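Local coordinates for 49 protein (Murid herpesvirus 4, PDB 6A4V), which interacts with poly(ADP-ribose) polymerase 1 and facilitates virus replication, probably through that interaction, at residues Gln114-Tyr119 against Val140-Cys145; Ile153-Asp158 against Ala166-Ser171; Ser182-Lys187 against Trp223-Lys228. All blocks are in the same frame, centred on the assembly; numbering follows the deposited sequence.

Contact 1: Gln114-Tyr119 against Val140-Cys145; sequences QRILDY and VNLLGC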
loop_
_atom_site.group_PDB
_atom_site.type_symbol
_atom_site.label_atom_id
_atom_site.label_comp_id
_atom_site.label_asym_id
_atom_site.label_seq_id
_atom_site.Cartn_x
_atom_site.Cartn_y
_atom_site.Cartn_z
ATOM N N GLN B 114 -15.181 -7.249 -36.925
ATOM C CA GLN B 114 -14.887 -8.446 -36.169
ATOM C C GLN B 114 -13.431 -8.841 -36.426
ATOM O O GLN B 114 -12.707 -9.116 -35.490
ATOM C CB GLN B 114 -15.883 -9.577 -36.451
ATOM C CG GLN B 114 -15.651 -10.850 -35.613
ATOM C CD GLN B 114 -15.589 -10.624 -34.114
ATOM O OE1 GLN B 114 -16.365 -9.851 -33.537
ATOM N NE2 GLN B 114 -14.645 -11.291 -33.464
ATOM N N ARG B 115 -12.989 -8.836 -37.689
ATOM C CA ARG B 115 -11.661 -9.455 -38.080
ATOM C C ARG B 115 -10.462 -8.738 -37.421
ATOM O O ARG B 115 -9.408 -9.338 -37.191
ATOM C CB ARG B 115 -11.536 -9.482 -39.607
ATOM C CG ARG B 115 -11.486 -10.888 -40.196
ATOM C CD ARG B 115 -11.388 -10.884 -41.719
ATOM N NE ARG B 115 -12.681 -10.695 -42.378
ATOM C CZ ARG B 115 -13.107 -9.569 -42.967
ATOM N NH1 ARG B 115 -12.397 -8.455 -42.910
ATOM N NH2 ARG B 115 -14.263 -9.560 -43.609
ATOM N N ILE B 116 -10.657 -7.454 -37.123
ATOM C CA ILE B 116 -9.689 -6.563 -36.588
ATOM C C ILE B 116 -9.592 -6.839 -35.075
ATOM O O ILE B 116 -8.509 -7.205 -34.568
ATOM C CB ILE B 116 -10.118 -5.122 -36.938
ATOM C CG1 ILE B 116 -10.079 -4.811 -38.445
ATOM C CG2 ILE B 116 -9.301 -4.124 -36.187
ATOM C CD1 ILE B 116 -10.721 -3.448 -38.810
ATOM N N LEU B 117 -10.752 -6.800 -34.410
ATOM C CA LEU B 117 -10.968 -7.285 -33.021
ATOM C C LEU B 117 -10.214 -8.597 -32.830
ATOM O O LEU B 117 -9.268 -8.724 -32.029
ATOM C CB LEU B 117 -12.482 -7.376 -32.776
ATOM C CG LEU B 117 -13.179 -6.011 -32.676
ATOM C CD1 LEU B 117 -14.683 -6.132 -32.414
ATOM C CD2 LEU B 117 -12.570 -5.159 -31.616
ATOM N N ASP B 118 -10.458 -9.555 -33.704
ATOM C CA ASP B 118 -9.727 -10.790 -33.530
ATOM C C ASP B 118 -8.224 -10.522 -33.632
ATOM O O ASP B 118 -7.468 -11.104 -32.886
ATOM C CB ASP B 118 -10.169 -11.858 -34.536
ATOM C CG ASP B 118 -11.671 -12.040 -34.542
ATOM O OD1 ASP B 118 -12.214 -12.377 -33.460
ATOM O OD2 ASP B 118 -12.294 -11.709 -35.582
ATOM N N TYR B 119 -7.810 -9.652 -34.571
ATOM C CA TYR B 119 -6.391 -9.451 -34.863
ATOM C C TYR B 119 -5.701 -8.746 -33.670
ATOM O O TYR B 119 -4.624 -9.185 -33.161
ATOM C CB TYR B 119 -6.228 -8.728 -36.217
ATOM C CG TYR B 119 -4.989 -7.869 -36.354
ATOM C CD1 TYR B 119 -3.778 -8.393 -36.757
ATOM C CD2 TYR B 119 -5.017 -6.541 -36.002
ATOM C CE1 TYR B 119 -2.637 -7.612 -36.829
ATOM C CE2 TYR B 119 -3.899 -5.745 -36.079
ATOM C CZ TYR B 119 -2.705 -6.272 -36.509
ATOM O OH TYR B 119 -1.660 -5.401 -36.569
ATOM N N VAL B 140 -7.406 2.884 -35.066
ATOM C CA VAL B 140 -7.721 3.782 -36.146
ATOM C C VAL B 140 -8.642 3.078 -37.153
ATOM O O VAL B 140 -9.609 3.692 -37.650
ATOM C CB VAL B 140 -6.460 4.336 -36.825
ATOM C CG1 VAL B 140 -6.839 5.214 -37.992
ATOM C CG2 VAL B 140 -5.594 5.130 -35.847
ATOM N N ASN B 141 -8.391 1.797 -37.418
ATOM C CA ASN B 141 -9.232 1.093 -38.370
ATOM C C ASN B 141 -10.622 0.704 -37.871
ATOM O O ASN B 141 -11.544 0.557 -38.732
ATOM C CB ASN B 141 -8.555 -0.159 -38.890
ATOM C CG ASN B 141 -7.621 0.209 -40.017
ATOM O OD1 ASN B 141 -7.977 0.012 -41.166
ATOM N ND2 ASN B 141 -6.444 0.741 -39.691
ATOM N N LEU B 142 -10.793 0.417 -36.562
ATOM C CA LEU B 142 -12.135 0.120 -36.093
ATOM C C LEU B 142 -12.914 1.429 -36.235
ATOM O O LEU B 142 -14.060 1.451 -36.672
ATOM C CB LEU B 142 -12.189 -0.433 -34.656
ATOM C CG LEU B 142 -11.495 -1.768 -34.405
ATOM C CD1 LEU B 142 -10.967 -1.848 -32.993
ATOM C CD2 LEU B 142 -12.386 -2.956 -34.681
ATOM N N LEU B 143 -12.262 2.519 -35.885
ATOM C CA LEU B 143 -12.846 3.857 -35.993
ATOM C C LEU B 143 -13.296 4.144 -37.437
ATOM O O LEU B 143 -14.370 4.748 -37.653
ATOM C CB LEU B 143 -11.822 4.878 -35.495
ATOM C CG LEU B 143 -11.720 4.977 -33.977
ATOM C CD1 LEU B 143 -10.562 5.880 -33.560
ATOM C CD2 LEU B 143 -13.027 5.483 -33.383
ATOM N N GLY B 144 -12.515 3.668 -38.413
ATOM C CA GLY B 144 -12.736 3.995 -39.812
ATOM C C GLY B 144 -14.020 3.376 -40.338
ATOM O O GLY B 144 -14.718 3.984 -41.175
ATOM N N CYS B 145 -14.325 2.169 -39.841
ATOM C CA CYS B 145 -15.614 1.541 -40.019
ATOM C C CYS B 145 -16.750 2.506 -39.598
ATOM O O CYS B 145 -17.709 2.708 -40.335
ATOM C CB CYS B 145 -15.668 0.235 -39.240
ATOM S SG CYS B 145 -14.360 -0.927 -39.699
#
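The helical segments that carry Ile-116 and Leu-142 run nearly antiparallel, their axes at 165° to each other and 10.0 Å apart at closest approach. Ile-116 and Leu-142 have the nearest pair of CA atoms, at 7.1 Å. This is the geometry of an alpha-alpha hairpin, since helices 111-126 and 131-146 follow each other in the chain and are joined by a short loop. The seam itself is apolar, and no hydrogen bond crosses it. Its focal point is Leu-142, whose CD2 methyl reaches into the angle between two residues of the partner helix. It meets CG2 of Ile-116 at 3.6 Å, the two side chains lying alongside and pointing opposite ways. In a direction roughly square to that, the same methyl rests on CG of Leu-117 at 3.7 Å, and here the two leucine side chains are about perpendicular. CD1 of Leu-142 adds a second branch, 3.9 Å from CD2 of Leu-117. The two branches of Ile-116 divide the work. With CG1 beside the backbone N (chi1 -66°), the CG2 methyl is left for Leu-142, and the extended arm carries CD1 to CB of Asn-141, 3.9 Å away. Asn-141 thus offers its aliphatic root to the hairpin, and its amide ND2 turns back to hydrogen-bond the carbonyl of Ile-137 in its own helix. The total area buried is modest, 213 Å²; Ile-116, though partly exposed, is central to the seam, and Leu-117 and Leu-142 are buried. The inner side is closed by further helices: Leu-117 packs on Leu-101 and Leu-104 of helix 89-104, and Leu-142 touches Leu-220 of the long helix 213-235, which places the hairpin against the rest of the bundle.

Contact 2: Ile153-Asp158 against Ala166-Ser171; sequences IPYDKD and ACFLTS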
loop_
_atom_site.group_PDB
_atom_site.type_symbol
_atom_site.label_atom_id
_atom_site.label_comp_id
_atom_site.label_asym_id
_atom_site.label_seq_id
_atom_site.Cartn_x
_atom_site.Cartn_y
_atom_site.Cartn_z
ATOM N N ILE B 153 -6.467 11.050 -41.557
ATOM C CA ILE B 153 -5.814 11.860 -40.507
ATOM C C ILE B 153 -4.380 11.380 -40.322
ATOM O O ILE B 153 -4.155 10.253 -39.885
ATOM C CB ILE B 153 -6.592 11.849 -39.171
ATOM C CG1 ILE B 153 -8.051 12.263 -39.365
ATOM C CG2 ILE B 153 -5.904 12.746 -38.146
ATOM C CD1 ILE B 153 -8.928 11.982 -38.178
ATOM N N PRO B 154 -3.375 12.230 -40.647
ATOM C CA PRO B 154 -1.967 11.863 -40.490
ATOM C C PRO B 154 -1.538 11.731 -39.022
ATOM O O PRO B 154 -1.949 12.558 -38.200
ATOM C CB PRO B 154 -1.202 13.047 -41.100
ATOM C CG PRO B 154 -2.166 14.212 -40.973
ATOM C CD PRO B 154 -3.542 13.606 -41.150
ATOM N N TYR B 155 -0.707 10.715 -38.740
ATOM C CA TYR B 155 -0.128 10.423 -37.411
ATOM C C TYR B 155 1.095 9.532 -37.654
ATOM O O TYR B 155 1.204 8.986 -38.762
ATOM C CB TYR B 155 -1.153 9.735 -36.488
ATOM C CG TYR B 155 -1.396 8.277 -36.779
ATOM C CD1 TYR B 155 -2.356 7.875 -37.697
ATOM C CD2 TYR B 155 -0.672 7.283 -36.138
ATOM C CE1 TYR B 155 -2.590 6.532 -37.966
ATOM C CE2 TYR B 155 -0.899 5.938 -36.389
ATOM C CZ TYR B 155 -1.854 5.557 -37.315
ATOM O OH TYR B 155 -2.044 4.226 -37.607
ATOM N N ASP B 156 2.006 9.439 -36.669
ATOM C CA ASP B 156 3.116 8.450 -36.677
ATOM C C ASP B 156 3.365 7.928 -35.244
ATOM O O ASP B 156 2.719 8.358 -34.303
ATOM C CB ASP B 156 4.361 9.040 -37.357
ATOM C CG ASP B 156 4.735 10.443 -36.880
ATOM O OD1 ASP B 156 3.992 11.414 -37.217
ATOM O OD2 ASP B 156 5.755 10.560 -36.166
ATOM N N LYS B 157 4.303 6.979 -35.102
ATOM C CA LYS B 157 4.689 6.345 -33.819
ATOM C C LYS B 157 5.424 7.329 -32.891
ATOM O O LYS B 157 5.444 7.152 -31.660
ATOM C CB LYS B 157 5.634 5.170 -34.090
ATOM C CG LYS B 157 5.045 4.089 -34.985
ATOM C CD LYS B 157 6.032 3.446 -35.939
ATOM C CE LYS B 157 5.351 2.802 -37.132
ATOM N NZ LYS B 157 6.156 1.692 -37.692
ATOM N N ASP B 158 6.087 8.327 -33.492
ATOM C CA ASP B 158 6.952 9.266 -32.777
ATOM C C ASP B 158 6.108 10.468 -32.326
ATOM O O ASP B 158 6.497 11.180 -31.412
ATOM C CB ASP B 158 8.187 9.606 -33.623
ATOM C CG ASP B 158 9.013 8.385 -34.019
ATOM O OD1 ASP B 158 9.422 7.638 -33.116
ATOM O OD2 ASP B 158 9.229 8.174 -35.237
ATOM N N ALA B 166 -6.117 12.698 -28.698
ATOM C CA ALA B 166 -6.979 13.840 -28.962
ATOM C C ALA B 166 -7.627 13.702 -30.353
ATOM O O ALA B 166 -8.855 13.799 -30.471
ATOM C CB ALA B 166 -6.194 15.125 -28.822
ATOM N N CYS B 167 -6.817 13.468 -31.395
ATOM C CA CYS B 167 -7.350 13.238 -32.742
ATOM C C CYS B 167 -8.546 12.294 -32.699
ATOM O O CYS B 167 -9.625 12.606 -33.201
ATOM C CB CYS B 167 -6.341 12.589 -33.673
ATOM S SG CYS B 167 -4.996 13.707 -34.107
ATOM N N PHE B 168 -8.323 11.131 -32.095
ATOM C CA PHE B 168 -9.102 9.990 -32.389
ATOM C C PHE B 168 -10.228 9.824 -31.361
ATOM O O PHE B 168 -11.029 8.924 -31.507
ATOM C CB PHE B 168 -8.152 8.802 -32.519
ATOM C CG PHE B 168 -7.232 8.888 -33.708
ATOM C CD1 PHE B 168 -7.740 9.147 -34.972
ATOM C CD2 PHE B 168 -5.872 8.650 -33.594
ATOM C CE1 PHE B 168 -6.916 9.187 -36.083
ATOM C CE2 PHE B 168 -5.039 8.705 -34.706
ATOM C CZ PHE B 168 -5.564 8.976 -35.949
ATOM N N LEU B 169 -10.301 10.691 -30.344
ATOM C CA LEU B 169 -11.497 10.745 -29.483
ATOM C C LEU B 169 -12.633 11.465 -30.216
ATOM O O LEU B 169 -12.429 12.574 -30.689
ATOM C CB LEU B 169 -11.163 11.499 -28.193
ATOM C CG LEU B 169 -10.306 10.744 -27.181
ATOM C CD1 LEU B 169 -9.882 11.684 -26.067
ATOM C CD2 LEU B 169 -11.023 9.510 -26.652
ATOM N N THR B 170 -13.833 10.869 -30.254
ATOM C CA THR B 170 -14.975 11.493 -30.955
ATOM C C THR B 170 -15.997 12.056 -29.958
ATOM O O THR B 170 -16.546 11.324 -29.146
ATOM C CB THR B 170 -15.614 10.514 -31.945
ATOM O OG1 THR B 170 -16.319 9.502 -31.226
ATOM C CG2 THR B 170 -14.585 9.888 -32.863
ATOM N N SER B 171 -16.234 13.373 -30.068
ATOM C CA SER B 171 -17.282 14.141 -29.361
ATOM C C SER B 171 -17.207 13.881 -27.849
ATOM O O SER B 171 -17.909 13.001 -27.314
ATOM C CB SER B 171 -18.675 13.872 -29.933
ATOM O OG SER B 171 -19.170 12.591 -29.566
#
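Ile-153 opens the loop segment by laying its side chain against Cys-167 and Phe-168, so that it serves two residues at once. Its CG2 branch approaches SG of Cys-167 at 4.2 Å, a loose apolar touch. The other branch ends in CD1, which stands 4.0 Å from CE1 of Phe-168, and CB comes to a similar distance from the same ring carbon; the isoleucine and the phenylalanine lie side by side, reaching out from their backbones in opposing senses. Two residues further on, Tyr-155 makes the aromatic part of the contact. Its CG sits between the backbone N and the carbonyl carbon (chi1 76°), a placement that carries the ring to Phe-168, and the carbonyl O of Ile-153 lies in the plane of the ring at its edge. The tyrosine and phenylalanine form an offset edge-to-face pair, with the edge of Phe-168 turned toward the face of Tyr-155, planes at 89° and centroids 5.6 Å apart. The nearest atoms are CD1 of Tyr-155 and CZ of Phe-168, at 3.8 Å. No hydrogen bond joins the two segments, and the loop between helices 131-146 and 161-168 meets the latter through such apolar and aromatic contacts. Trp-164, one turn earlier in that helix, meets both rings edge-to-face and completes an aromatic trio. One face of Phe-168 is occupied from within its own segment, CB of Cys-167 sitting 3.8 Å above the ring centre. Past Tyr-155 the chain turns outward to exposed residues, and Lys-157 extends its NZ to a hydrogen bond with OE1 of Gln-133 on helix 131-146.

Contact 3: Ser182-Lys187 against Trp223-Lys228; sequences SMLDNK and WVSVFK
Leu-184, in the last turn of helix 173-184, packs against Ser-225 and Val-226 of the long helix 213-235, a helix-helix contact inside this all-helical fold. The CA atoms of Leu-184 and Val-226 are 7.2 Å apart, the nearest such pair between the two segments. Both methyls of the leucine are used: CD2 lies 4.0 Å from CB of Ser-225, and CD1 is almost as near to that same CB, at 4.1 Å, so the forked tip presents both of its branches to a single carbon. CD2 also reaches toward Val-226, coming within 4.3 Å of its CG2 methyl and about as close to its backbone N. This fork is aimed by a CG set anti to the carbonyl carbon (chi1 -76°). The hydroxyl of Ser-225 is satisfied within its own helix, OG hydrogen-bonding the carbonyl O of Val-221 one turn back, and it is CB that meets the leucine. No hydrogen bond crosses between the segments. All three touching residues are buried, although the area shared between the segments is small, 95 Å². Immediately after Leu-184 the helix gives way, as Asp-185 leaves helical geometry, so the leucine makes its contact from the very end of the helix. Other helices surround the contact: His-162 of helix 161-168 touches Leu-184, Cys-165 of that helix touches Ser-225, and Phe-198 of helix 195-203 packs on Val-226.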
loop_
_atom_site.group_PDB
_atom_site.type_symbol
_atom_site.label_atom_id
_atom_site.label_comp_id
_atom_site.label_asym_id
_atom_site.label_seq_id
_atom_site.Cartn_x
_atom_site.Cartn_y
_atom_site.Cartn_z
ATOM N N SER B 182 -3.749 16.254 -19.597
ATOM C CA SER B 182 -2.948 16.481 -18.359
ATOM C C SER B 182 -2.426 15.152 -17.786
ATOM O O SER B 182 -1.300 15.119 -17.237
ATOM C CB SER B 182 -3.726 17.249 -17.324
ATOM O OG SER B 182 -4.755 16.452 -16.764
ATOM N N MET B 183 -3.266 14.096 -17.876
ATOM C CA MET B 183 -2.892 12.698 -17.555
ATOM C C MET B 183 -1.820 12.279 -18.553
ATOM O O MET B 183 -0.644 11.971 -18.170
ATOM C CB MET B 183 -4.021 11.667 -17.730
ATOM C CG MET B 183 -5.367 11.980 -17.110
ATOM S SD MET B 183 -5.410 11.517 -15.392
ATOM C CE MET B 183 -4.846 9.819 -15.438
ATOM N N LEU B 184 -2.252 12.275 -19.828
ATOM C CA LEU B 184 -1.526 11.653 -20.942
ATOM C C LEU B 184 -0.287 12.469 -21.294
ATOM O O LEU B 184 0.733 11.892 -21.595
ATOM C CB LEU B 184 -2.444 11.466 -22.158
ATOM C CG LEU B 184 -3.434 10.305 -22.046
ATOM C CD1 LEU B 184 -4.383 10.270 -23.238
ATOM C CD2 LEU B 184 -2.703 8.968 -21.903
ATOM N N ASP B 185 -0.376 13.799 -21.306
ATOM C CA ASP B 185 0.831 14.611 -21.512
ATOM C C ASP B 185 1.502 14.770 -20.160
ATOM O O ASP B 185 0.994 15.494 -19.278
ATOM C CB ASP B 185 0.557 15.992 -22.112
ATOM C CG ASP B 185 1.808 16.783 -22.472
ATOM O OD1 ASP B 185 2.909 16.168 -22.631
ATOM O OD2 ASP B 185 1.673 18.008 -22.589
ATOM N N ASN B 186 2.615 14.057 -20.003
ATOM C CA ASN B 186 3.267 13.957 -18.728
ATOM C C ASN B 186 4.633 14.602 -18.869
ATOM O O ASN B 186 5.571 14.263 -18.124
ATOM C CB ASN B 186 3.340 12.509 -18.247
ATOM C CG ASN B 186 4.227 11.672 -19.140
ATOM O OD1 ASN B 186 4.957 12.233 -19.952
ATOM N ND2 ASN B 186 4.196 10.357 -18.980
ATOM N N LYS B 187 4.702 15.546 -19.821
ATOM C CA LYS B 187 5.827 16.375 -20.036
ATOM C C LYS B 187 7.079 15.510 -20.118
ATOM O O LYS B 187 7.952 15.631 -19.257
ATOM C CB LYS B 187 5.930 17.411 -18.911
ATOM C CG LYS B 187 4.739 18.354 -18.793
ATOM C CD LYS B 187 4.987 19.514 -17.830
ATOM C CE LYS B 187 3.853 20.517 -17.745
ATOM N NZ LYS B 187 4.129 21.545 -16.713
ATOM N N TRP B 223 -7.329 3.555 -23.450
ATOM C CA TRP B 223 -6.532 2.482 -22.912
ATOM C C TRP B 223 -5.370 2.099 -23.823
ATOM O O TRP B 223 -4.349 1.632 -23.334
ATOM C CB TRP B 223 -7.377 1.271 -22.548
ATOM C CG TRP B 223 -8.150 1.557 -21.304
ATOM C CD1 TRP B 223 -9.489 1.775 -21.201
ATOM C CD2 TRP B 223 -7.624 1.700 -19.982
ATOM N NE1 TRP B 223 -9.836 2.028 -19.908
ATOM C CE2 TRP B 223 -8.713 1.970 -19.131
ATOM C CE3 TRP B 223 -6.362 1.520 -19.412
ATOM C CZ2 TRP B 223 -8.558 2.144 -17.751
ATOM C CZ3 TRP B 223 -6.214 1.660 -18.053
ATOM C CH2 TRP B 223 -7.288 2.019 -17.245
ATOM N N VAL B 224 -5.486 2.339 -25.125
ATOM C CA VAL B 224 -4.353 2.067 -25.961
ATOM C C VAL B 224 -3.290 3.113 -25.614
ATOM O O VAL B 224 -2.148 2.809 -25.495
ATOM C CB VAL B 224 -4.703 2.106 -27.465
ATOM C CG1 VAL B 224 -3.517 2.512 -28.308
ATOM C CG2 VAL B 224 -5.243 0.791 -27.982
ATOM N N SER B 225 -3.704 4.367 -25.524
ATOM C CA SER B 225 -2.830 5.443 -25.214
ATOM C C SER B 225 -2.140 5.149 -23.866
ATOM O O SER B 225 -0.972 5.260 -23.769
ATOM C CB SER B 225 -3.538 6.773 -25.165
ATOM O OG SER B 225 -4.494 6.940 -26.221
ATOM N N VAL B 226 -2.919 4.829 -22.840
ATOM C CA VAL B 226 -2.374 4.538 -21.551
ATOM C C VAL B 226 -1.399 3.371 -21.685
ATOM O O VAL B 226 -0.330 3.388 -21.128
ATOM C CB VAL B 226 -3.441 4.202 -20.495
ATOM C CG1 VAL B 226 -2.764 3.703 -19.229
ATOM C CG2 VAL B 226 -4.336 5.373 -20.201
ATOM N N PHE B 227 -1.785 2.337 -22.396
ATOM C CA PHE B 227 -0.854 1.206 -22.524
ATOM C C PHE B 227 0.502 1.627 -23.113
ATOM O O PHE B 227 1.570 0.985 -22.813
ATOM C CB PHE B 227 -1.478 0.132 -23.406
ATOM C CG PHE B 227 -0.641 -1.104 -23.583
ATOM C CD1 PHE B 227 -0.439 -1.966 -22.516
ATOM C CD2 PHE B 227 -0.162 -1.473 -24.820
ATOM C CE1 PHE B 227 0.343 -3.096 -22.679
ATOM C CE2 PHE B 227 0.599 -2.628 -24.985
ATOM C CZ PHE B 227 0.850 -3.443 -23.909
ATOM N N LYS B 228 0.473 2.573 -24.071
ATOM C CA LYS B 228 1.682 2.934 -24.813
ATOM C C LYS B 228 2.553 3.731 -23.840
ATOM O O LYS B 228 3.767 3.463 -23.763
ATOM C CB LYS B 228 1.362 3.589 -26.168
ATOM C CG LYS B 228 2.416 4.537 -26.758
ATOM C CD LYS B 228 3.411 3.873 -27.709
ATOM C CE LYS B 228 4.158 4.832 -28.619
ATOM N NZ LYS B 228 3.357 5.279 -29.782
#

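The three contacts follow one another along the chain without overlap. Contacts 1 and 2, with centres about 16 Å apart, share a wall: CG2 of Val-140 packs 3.8 Å from CE2 of Phe-168 and 3.9 Å from CE1 of Tyr-155, so helix 131-146 serves its hairpin partner and the aromatic loop on different flanks. Contacts 2 and 3, about 13 Å between centres, meet through a weak hydrogen bond from NZ of Lys-228 to the carbonyl O of Lys-157. Contacts 1 and 3 do not touch, their nearest atoms being about 8 Å apart; helix 213-235, which packs on Leu-142 and carries segment 223-228, spans that interval.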